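PDB 4MR0: plasmin and fibronectin-binding protein A from Streptococcus pneumoniae, which acts as a fibronectin-dependent adhesin and invasin that also binds host plasmin, plasminogen and serum albumin. Local coordinates for residues 193-198 with 206-211; 311-316 with 351-356; 436-441 with 446-451; 483-486 with 491-494. All coordinates share one frame; numbering follows the deposited sequence.

Interaction 1 of 4, residues 193-198 with 206-211; sequences VFMTGL and VEWGPT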
# COMPACT_ATOMS: atom_id res chain seq x y z
N VAL A 193 -1.63 -4.00 -17.86
CA VAL A 193 -2.27 -3.27 -18.95
C VAL A 193 -1.60 -2.00 -19.49
O VAL A 193 -1.45 -1.84 -20.70
CB VAL A 193 -3.74 -2.93 -18.59
CG1 VAL A 193 -4.44 -2.32 -19.78
CG2 VAL A 193 -4.46 -4.19 -18.14
N PHE A 194 -1.22 -1.10 -18.59
CA PHE A 194 -0.60 0.17 -18.98
C PHE A 194 0.80 0.38 -18.40
O PHE A 194 1.04 0.08 -17.23
CB PHE A 194 -1.48 1.34 -18.53
CG PHE A 194 -2.84 1.36 -19.15
CD1 PHE A 194 -3.00 1.67 -20.49
CD2 PHE A 194 -3.97 1.04 -18.39
CE1 PHE A 194 -4.26 1.69 -21.07
CE2 PHE A 194 -5.23 1.06 -18.96
CZ PHE A 194 -5.38 1.38 -20.31
N MET A 195 1.71 0.90 -19.23
CA MET A 195 3.08 1.20 -18.83
C MET A 195 3.49 2.57 -19.39
O MET A 195 2.95 3.00 -20.41
CB MET A 195 4.04 0.14 -19.33
CG MET A 195 3.96 -1.19 -18.59
SD MET A 195 5.31 -2.32 -19.01
CE MET A 195 4.85 -3.80 -18.17
N THR A 196 4.42 3.25 -18.72
CA THR A 196 4.89 4.56 -19.17
C THR A 196 6.23 4.46 -19.90
O THR A 196 6.91 5.46 -20.11
CB THR A 196 5.04 5.53 -18.00
OG1 THR A 196 6.03 5.04 -17.09
CG2 THR A 196 3.72 5.71 -17.27
N GLY A 197 6.59 3.24 -20.27
CA GLY A 197 7.82 3.01 -20.99
C GLY A 197 7.66 1.74 -21.81
O GLY A 197 6.78 0.93 -21.52
N LEU A 198 8.51 1.55 -22.81
CA LEU A 198 8.41 0.38 -23.67
C LEU A 198 8.85 -0.93 -23.03
O LEU A 198 9.75 -0.97 -22.18
CB LEU A 198 9.22 0.60 -24.95
CG LEU A 198 8.74 1.71 -25.89
CD1 LEU A 198 9.64 1.75 -27.12
CD2 LEU A 198 7.29 1.47 -26.29
N VAL A 206 14.63 -2.07 -22.09
CA VAL A 206 15.34 -0.86 -22.48
C VAL A 206 15.23 0.14 -21.34
O VAL A 206 14.40 -0.02 -20.44
CB VAL A 206 14.73 -0.23 -23.76
CG1 VAL A 206 14.92 -1.16 -24.95
CG2 VAL A 206 13.26 0.08 -23.54
N GLU A 207 16.06 1.17 -21.39
CA GLU A 207 16.04 2.22 -20.38
C GLU A 207 14.79 3.07 -20.63
O GLU A 207 14.49 3.40 -21.78
CB GLU A 207 17.29 3.09 -20.51
CG GLU A 207 17.42 4.18 -19.47
CD GLU A 207 18.01 3.68 -18.16
OE1 GLU A 207 18.33 2.48 -18.05
OE2 GLU A 207 18.16 4.51 -17.23
N TRP A 208 14.05 3.41 -19.58
CA TRP A 208 12.86 4.24 -19.73
C TRP A 208 13.25 5.71 -19.53
O TRP A 208 13.79 6.07 -18.49
CB TRP A 208 11.79 3.87 -18.69
CG TRP A 208 10.99 2.64 -19.03
CD1 TRP A 208 11.32 1.67 -19.93
CD2 TRP A 208 9.76 2.21 -18.41
NE1 TRP A 208 10.37 0.67 -19.93
CE2 TRP A 208 9.41 0.98 -19.02
CE3 TRP A 208 8.92 2.76 -17.44
CZ2 TRP A 208 8.26 0.27 -18.64
CZ3 TRP A 208 7.77 2.05 -17.07
CH2 TRP A 208 7.45 0.82 -17.68
N GLY A 209 13.00 6.54 -20.53
CA GLY A 209 13.32 7.95 -20.40
C GLY A 209 12.22 8.60 -19.58
O GLY A 209 11.20 7.96 -19.31
N PRO A 210 12.39 9.85 -19.15
CA PRO A 210 11.36 10.53 -18.36
C PRO A 210 10.09 10.84 -19.17
O PRO A 210 10.17 11.16 -20.35
CB PRO A 210 12.07 11.80 -17.87
CG PRO A 210 13.03 12.08 -18.98
CD PRO A 210 13.58 10.71 -19.30
N THR A 211 8.94 10.74 -18.51
CA THR A 211 7.66 11.04 -19.14
C THR A 211 6.94 11.94 -18.15
O THR A 211 7.33 12.02 -16.98
CB THR A 211 6.81 9.78 -19.38
OG1 THR A 211 6.69 9.03 -18.16
CG2 THR A 211 7.43 8.91 -20.46
O HOH W 1 9.59 6.08 -20.71
O HOH W 2 11.84 -2.56 -21.39
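The indole N-H of W208 makes the direct hydrogen bond of this contact: NE1 donates to L198 O at 2.9 Å, with an N-H...O angle of 145°. The carbonyl oxygen sits at the indole edge, somewhat out of the ring plane. Water W 2 also donates to L198 O and accepts from V206 N, so this oxygen receives two protons. Water W 1 lies 2.8 Å from both T196 O and G209 O and can bridge the two backbones.

Aromatic contacts use a face and an edge. G197 CA stands over the indole in a CH-pi contact, 3.4 Å from the centroid of the W208 five-membered ring. The M195 chain, extended beyond CG (chi2 -169°), carries SD to the rim, 5.1 Å from the centroid of the six-membered ring of W208, a Met-aromatic contact. T196 OG1 comes within 3.5 Å of W208 CZ3, while hydrogen-bonding to G249 N.

Apolar packing is slighter: M195 CB meets W208 CH2 at 3.8 Å and L198 CB meets V206 CG2 at 4.3 Å. W208 thus joins the loop before strand 211-217 to 195-198 by a polar edge and an apolar face, while G197 O is buried without a polar partner.

Interaction 2 of 4, residues 311-316 with 351-356; sequences TRKGFP and THYQTL. With MN (manganese (II) ion), chain G.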
# COMPACT_ATOMS: atom_id res chain seq x y z
N THR A 311 14.40 0.29 -9.41
CA THR A 311 15.47 -0.71 -9.56
C THR A 311 14.93 -1.84 -10.42
O THR A 311 13.72 -2.01 -10.54
CB THR A 311 15.92 -1.30 -8.20
OG1 THR A 311 14.87 -2.11 -7.65
CG2 THR A 311 16.27 -0.19 -7.22
N ARG A 312 15.82 -2.63 -11.01
CA ARG A 312 15.38 -3.74 -11.85
C ARG A 312 14.70 -4.82 -11.00
O ARG A 312 13.78 -5.49 -11.46
CB ARG A 312 16.57 -4.30 -12.64
CG ARG A 312 17.13 -3.28 -13.63
CD ARG A 312 18.37 -3.78 -14.35
NE ARG A 312 18.10 -4.89 -15.26
CZ ARG A 312 19.01 -5.45 -16.04
NH1 ARG A 312 20.26 -5.00 -16.03
NH2 ARG A 312 18.69 -6.46 -16.84
N LYS A 313 15.15 -4.96 -9.76
CA LYS A 313 14.58 -5.94 -8.84
C LYS A 313 13.10 -5.65 -8.58
O LYS A 313 12.26 -6.54 -8.65
CB LYS A 313 15.36 -5.92 -7.52
CG LYS A 313 14.79 -6.84 -6.44
CD LYS A 313 14.98 -8.31 -6.80
CE LYS A 313 14.29 -9.22 -5.79
NZ LYS A 313 14.74 -8.96 -4.39
N GLY A 314 12.78 -4.39 -8.27
CA GLY A 314 11.39 -4.04 -8.01
C GLY A 314 10.62 -3.57 -9.24
O GLY A 314 9.40 -3.49 -9.22
N PHE A 315 11.32 -3.27 -10.33
CA PHE A 315 10.66 -2.78 -11.54
C PHE A 315 11.38 -3.42 -12.74
O PHE A 315 12.11 -2.76 -13.47
CB PHE A 315 10.76 -1.25 -11.59
CG PHE A 315 9.68 -0.59 -12.41
CD1 PHE A 315 8.38 -0.46 -11.91
CD2 PHE A 315 9.95 -0.12 -13.69
CE1 PHE A 315 7.38 0.13 -12.67
CE2 PHE A 315 8.96 0.48 -14.46
CZ PHE A 315 7.67 0.60 -13.95
N PRO A 316 11.18 -4.73 -12.94
CA PRO A 316 11.79 -5.52 -14.02
C PRO A 316 11.35 -5.20 -15.44
O PRO A 316 11.78 -5.86 -16.39
CB PRO A 316 11.45 -6.95 -13.62
CG PRO A 316 10.10 -6.80 -13.00
CD PRO A 316 10.25 -5.56 -12.14
N THR A 351 5.43 -1.07 0.36
CA THR A 351 6.54 -1.68 -0.36
C THR A 351 7.28 -2.57 0.64
O THR A 351 7.07 -2.47 1.85
CB THR A 351 7.48 -0.65 -1.00
OG1 THR A 351 8.31 -1.32 -1.96
CG2 THR A 351 8.35 0.04 0.04
N HIS A 352 8.14 -3.44 0.13
CA HIS A 352 8.83 -4.39 0.98
C HIS A 352 10.31 -4.56 0.64
O HIS A 352 10.88 -5.62 0.92
CB HIS A 352 8.16 -5.74 0.80
CG HIS A 352 8.08 -6.16 -0.63
ND1 HIS A 352 7.06 -5.74 -1.47
CD2 HIS A 352 8.93 -6.88 -1.41
CE1 HIS A 352 7.29 -6.18 -2.69
NE2 HIS A 352 8.42 -6.87 -2.68
N TYR A 353 10.93 -3.55 0.05
CA TYR A 353 12.32 -3.69 -0.35
C TYR A 353 13.10 -2.39 -0.36
O TYR A 353 12.58 -1.34 -0.73
CB TYR A 353 12.34 -4.32 -1.75
CG TYR A 353 13.70 -4.47 -2.39
CD1 TYR A 353 14.60 -5.43 -1.96
CD2 TYR A 353 14.07 -3.65 -3.47
CE1 TYR A 353 15.84 -5.60 -2.58
CE2 TYR A 353 15.31 -3.81 -4.10
CZ TYR A 353 16.19 -4.78 -3.65
OH TYR A 353 17.40 -4.94 -4.28
N GLN A 354 14.36 -2.48 0.06
CA GLN A 354 15.26 -1.33 0.08
C GLN A 354 16.68 -1.84 0.26
O GLN A 354 16.89 -2.91 0.82
CB GLN A 354 14.90 -0.36 1.22
CG GLN A 354 15.22 -0.86 2.63
CD GLN A 354 15.04 0.23 3.69
OE1 GLN A 354 14.23 0.08 4.61
NE2 GLN A 354 15.80 1.31 3.56
N THR A 355 17.65 -1.08 -0.23
CA THR A 355 19.06 -1.44 -0.10
C THR A 355 19.85 -0.14 0.06
O THR A 355 19.30 0.95 -0.06
CB THR A 355 19.61 -2.15 -1.35
OG1 THR A 355 19.69 -1.21 -2.42
CG2 THR A 355 18.71 -3.31 -1.77
N LEU A 356 21.15 -0.26 0.31
CA LEU A 356 21.99 0.93 0.46
C LEU A 356 21.97 1.74 -0.83
O LEU A 356 22.25 2.94 -0.83
CB LEU A 356 23.43 0.53 0.77
CG LEU A 356 23.73 -0.09 2.14
CD1 LEU A 356 25.20 -0.51 2.18
CD2 LEU A 356 23.42 0.91 3.24
MN MN G . 7.56 -3.29 -8.05
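K313 lays its side chain over one face of the Y353 ring, and two kinds of interaction result. The first is CH-pi: K313 CG lies 4.1 Å from the Y353 ring centroid, 25° off the normal, and comes within 3.7 Å of Y353 CZ. The second is cation-pi. The ammonium NZ of K313 reaches 4.5 Å from the Y353 centroid on the same face but off-centre, 33° from the normal. With CG anti to the backbone N (chi1 176°), the lysine chain bends at its second and fourth torsions, bringing NZ back toward the rim of the ring, on the side of CE1.

Polar bonds lie within 311-316. T311 OG1 accepts from G314 N at 3.2 Å, an ST motif, and the same hydroxyl oxygen stands near the ring plane, 4.0 Å from Y353 CE2. A weak backbone bond joins F315 N to T311 O.

G314 O binds a manganese ion at 2.2 Å, and Q271, Q306 and E308 contribute side-chain oxygens to the same site.

The contact joins two loops on the flank of the beta-helix, one between strands 306-308 and 329-337 and the other between strands 329-337 and 364-372. T311 also touches T358, and H352 packs on Q306 of strand 306-308.

Interaction 3 of 4, residues 436-441 with 446-451; sequences NIFNIA and KAIRVA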
# COMPACT_ATOMS: atom_id res chain seq x y z
N ASN A 436 -6.74 8.38 12.31
CA ASN A 436 -7.28 7.24 11.57
C ASN A 436 -8.25 6.50 12.49
O ASN A 436 -8.11 6.54 13.71
CB ASN A 436 -6.15 6.28 11.17
CG ASN A 436 -5.14 6.92 10.24
OD1 ASN A 436 -5.39 7.10 9.06
ND2 ASN A 436 -3.99 7.29 10.79
N ILE A 437 -9.23 5.82 11.90
CA ILE A 437 -10.19 5.06 12.69
C ILE A 437 -9.99 3.58 12.38
O ILE A 437 -9.91 3.19 11.21
CB ILE A 437 -11.66 5.42 12.34
CG1 ILE A 437 -11.89 6.92 12.52
CG2 ILE A 437 -12.61 4.63 13.25
CD1 ILE A 437 -11.34 7.77 11.39
N PHE A 438 -9.91 2.76 13.42
CA PHE A 438 -9.75 1.32 13.24
C PHE A 438 -10.92 0.60 13.90
O PHE A 438 -11.24 0.86 15.06
CB PHE A 438 -8.44 0.82 13.89
CG PHE A 438 -7.19 1.49 13.38
CD1 PHE A 438 -6.86 2.78 13.79
CD2 PHE A 438 -6.33 0.83 12.52
CE1 PHE A 438 -5.69 3.40 13.36
CE2 PHE A 438 -5.15 1.43 12.08
CZ PHE A 438 -4.83 2.72 12.49
N ASN A 439 -11.56 -0.30 13.15
CA ASN A 439 -12.67 -1.10 13.67
C ASN A 439 -12.21 -2.54 13.51
O ASN A 439 -12.25 -3.09 12.42
CB ASN A 439 -13.94 -0.84 12.87
CG ASN A 439 -14.40 0.60 12.96
OD1 ASN A 439 -14.61 1.12 14.05
ND2 ASN A 439 -14.53 1.25 11.81
N ILE A 440 -11.75 -3.12 14.61
CA ILE A 440 -11.21 -4.48 14.60
C ILE A 440 -12.06 -5.51 15.34
O ILE A 440 -12.45 -5.29 16.49
CB ILE A 440 -9.79 -4.48 15.19
CG1 ILE A 440 -8.91 -3.52 14.37
CG2 ILE A 440 -9.22 -5.88 15.19
CD1 ILE A 440 -7.54 -3.24 14.99
N ALA A 441 -12.31 -6.63 14.67
CA ALA A 441 -13.10 -7.71 15.25
C ALA A 441 -12.25 -8.98 15.32
O ALA A 441 -12.58 -9.92 16.04
CB ALA A 441 -14.35 -7.96 14.42
N LYS A 446 -3.54 -6.43 14.77
CA LYS A 446 -2.96 -5.31 15.50
C LYS A 446 -3.32 -4.06 14.69
O LYS A 446 -3.28 -4.09 13.46
CB LYS A 446 -1.44 -5.49 15.54
CG LYS A 446 -0.70 -4.62 16.54
CD LYS A 446 0.80 -4.81 16.39
CE LYS A 446 1.44 -5.37 17.65
NZ LYS A 446 2.03 -6.71 17.43
N ALA A 447 -3.69 -2.98 15.37
CA ALA A 447 -4.07 -1.76 14.65
C ALA A 447 -2.85 -1.06 14.07
O ALA A 447 -2.75 -0.86 12.86
CB ALA A 447 -4.81 -0.81 15.59
N ILE A 448 -1.92 -0.69 14.94
CA ILE A 448 -0.73 0.05 14.53
C ILE A 448 0.56 -0.57 15.02
O ILE A 448 0.68 -0.98 16.17
CB ILE A 448 -0.78 1.49 15.08
CG1 ILE A 448 -2.03 2.20 14.57
CG2 ILE A 448 0.47 2.25 14.69
CD1 ILE A 448 -2.29 3.55 15.24
N ARG A 449 1.55 -0.58 14.13
CA ARG A 449 2.87 -1.11 14.44
C ARG A 449 3.96 -0.32 13.72
O ARG A 449 3.86 -0.07 12.52
CB ARG A 449 2.94 -2.59 14.02
CG ARG A 449 4.30 -3.23 14.22
CD ARG A 449 4.24 -4.71 13.89
NE ARG A 449 5.47 -5.40 14.29
CZ ARG A 449 6.59 -5.41 13.59
NH1 ARG A 449 6.67 -4.77 12.43
NH2 ARG A 449 7.65 -6.05 14.06
N VAL A 450 4.97 0.10 14.47
CA VAL A 450 6.11 0.83 13.92
C VAL A 450 7.30 0.17 14.58
O VAL A 450 7.40 0.16 15.81
CB VAL A 450 6.10 2.33 14.29
CG1 VAL A 450 7.38 3.00 13.80
CG2 VAL A 450 4.90 3.01 13.67
N ALA A 451 8.21 -0.40 13.79
CA ALA A 451 9.31 -1.08 14.43
C ALA A 451 10.59 -1.30 13.65
O ALA A 451 10.64 -1.20 12.43
CB ALA A 451 8.81 -2.43 14.93
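A corner of the parallel beta-helix brings F438 and I440, from strand 431-440, against A447 and I448, where strand 445-451 turns into the next face. The methyl of A447 is central. Its CB lies over one face of the F438 ring in a CH-pi contact, 4.1 Å from the centroid and 24° off the normal, displaced toward the rim so that F438 CD2 is the closest ring atom at 3.8 Å. Two residues on in the same strand, I440 CD1 meets A447 CB at 3.7 Å, so the small side chain is touched by both larger ones.

F438 and I440 both point inward, as expected where alternate residues of a beta-helix rung fill the interior. Neighbouring rungs continue the packing: F394 of strand 387-396 stacks on F438, I471 of strand 462-473 touches both F438 and A447, and L412 of strand 410-415 meets F438 and I440. The backbone of F438 pairs with V470 and N472 in strand 462-473, while N439 hydrogen-bonds through its side chain to D395 and N472.

Beyond the corner, I448 crosses the phenyl group at about a right angle. Its CG1 lies anti to the carbonyl carbon (chi1 -58°), beside the backbone N, and comes within 3.5 Å of F438 CZ. I448 CD1 follows at 3.8 Å from the same F438 CZ. The backbone also takes part, A447 O lying 3.4 Å from F438 CE2 as a van der Waals neighbour of the ring.

Interaction 4 of 4, residues 483-486 with 491-494; sequences IELL and NLVV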
# COMPACT_ATOMS: atom_id res chain seq x y z
N ILE A 483 -1.44 -0.99 19.89
CA ILE A 483 -0.39 -0.15 19.32
C ILE A 483 0.98 -0.58 19.81
O ILE A 483 1.26 -0.55 21.02
CB ILE A 483 -0.61 1.33 19.69
CG1 ILE A 483 -1.96 1.81 19.17
CG2 ILE A 483 0.54 2.19 19.13
CD1 ILE A 483 -2.31 3.22 19.57
N GLU A 484 1.84 -0.98 18.88
CA GLU A 484 3.18 -1.42 19.20
C GLU A 484 4.24 -0.52 18.59
O GLU A 484 4.23 -0.24 17.39
CB GLU A 484 3.42 -2.86 18.72
CG GLU A 484 4.90 -3.21 18.59
CD GLU A 484 5.15 -4.60 18.05
OE1 GLU A 484 4.46 -5.01 17.09
OE2 GLU A 484 6.04 -5.29 18.59
N LEU A 485 5.17 -0.08 19.43
CA LEU A 485 6.27 0.77 19.01
C LEU A 485 7.52 0.07 19.49
O LEU A 485 7.81 0.02 20.69
CB LEU A 485 6.12 2.16 19.64
CG LEU A 485 4.85 2.80 19.07
CD1 LEU A 485 4.14 3.63 20.11
CD2 LEU A 485 5.23 3.62 17.84
N LEU A 486 8.26 -0.48 18.53
CA LEU A 486 9.46 -1.25 18.82
C LEU A 486 10.75 -0.65 18.28
O LEU A 486 10.90 -0.44 17.07
CB LEU A 486 9.29 -2.67 18.29
CG LEU A 486 10.45 -3.66 18.42
CD1 LEU A 486 10.77 -3.92 19.89
CD2 LEU A 486 10.09 -4.95 17.71
N ASN A 491 12.72 10.78 19.01
CA ASN A 491 11.53 11.55 18.68
C ASN A 491 10.27 10.73 18.42
O ASN A 491 9.71 10.76 17.33
CB ASN A 491 11.82 12.46 17.49
CG ASN A 491 12.80 13.57 17.84
OD1 ASN A 491 12.58 14.32 18.80
ND2 ASN A 491 13.87 13.69 17.07
N LEU A 492 9.84 10.00 19.44
CA LEU A 492 8.62 9.21 19.36
C LEU A 492 7.53 9.96 20.11
O LEU A 492 7.73 10.36 21.26
CB LEU A 492 8.81 7.83 20.01
CG LEU A 492 7.53 7.01 20.19
CD1 LEU A 492 6.96 6.62 18.84
CD2 LEU A 492 7.83 5.76 21.02
N VAL A 493 6.39 10.16 19.45
CA VAL A 493 5.25 10.84 20.07
C VAL A 493 4.00 9.99 19.91
O VAL A 493 3.60 9.66 18.78
CB VAL A 493 4.98 12.22 19.41
CG1 VAL A 493 3.67 12.82 19.96
CG2 VAL A 493 6.14 13.17 19.68
N VAL A 494 3.40 9.61 21.03
CA VAL A 494 2.18 8.80 21.02
C VAL A 494 1.22 9.57 21.92
O VAL A 494 1.32 9.49 23.15
CB VAL A 494 2.43 7.39 21.59
CG1 VAL A 494 1.19 6.52 21.39
CG2 VAL A 494 3.64 6.77 20.92
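E484 OE1, on the residue before the contact leucine L485, is gripped by two cations of the neighbouring strand 445-451, forming salt bridges with R449 NE and K446 NZ. On the other side of strand 483-486, L485 turns to the interior and meets L492 and V494 of strand 490-500 by purely apolar contacts.

The two methyl groups of L485 divide the work. CD2 reaches L492 CD1 at 3.6 Å, the two leucines crossing at an angle. CD1 meets V494 CG2 tip to tip at 3.3 Å, tighter than ordinary van der Waals contact between carbons. The second torsion of L485, 144°, departs from a staggered value, which may reflect the tight fit at CD1. L492, with its CG anti to the backbone N (chi1 170°), directs CD1 at L485 CD2.

The strands belong to successive PbH1 repeats, 461-487 and 489-510, and face one another across the beta-helix interior instead of pairing, their nearest CA atoms, of L485 and L492, being 8.8 Å apart. Adjacent rungs extend the cluster: V450 and I508 touch L485, I464 touches L492 and I506 touches V494.

Chemically the strand is two-faced, with the carboxylate of E484 probably balanced by R449 and K446 on one side and closely fitted methyl groups filling the interior on the other.

From the N terminus the four contacts come in series; none nests in another and none crosses. Interaction 1 closes a short loop between strands 194-195 and 211-217. Interaction 2 spans a longer excursion containing strand 329-337 and joins loops on either side of it. The two meet where W208 CZ3 packs on F315 CE2 at 3.3 Å. Further along the beta-helix, interactions 3 and 4 close short connections between consecutive strands, their centres about 13 Å apart. Strands 445-451 and 483-486 are parallel neighbours, with probable hydrogen bonds from L486 N to V450 O and from E484 N to I448 O, both 2.9 Å, joining successive rungs.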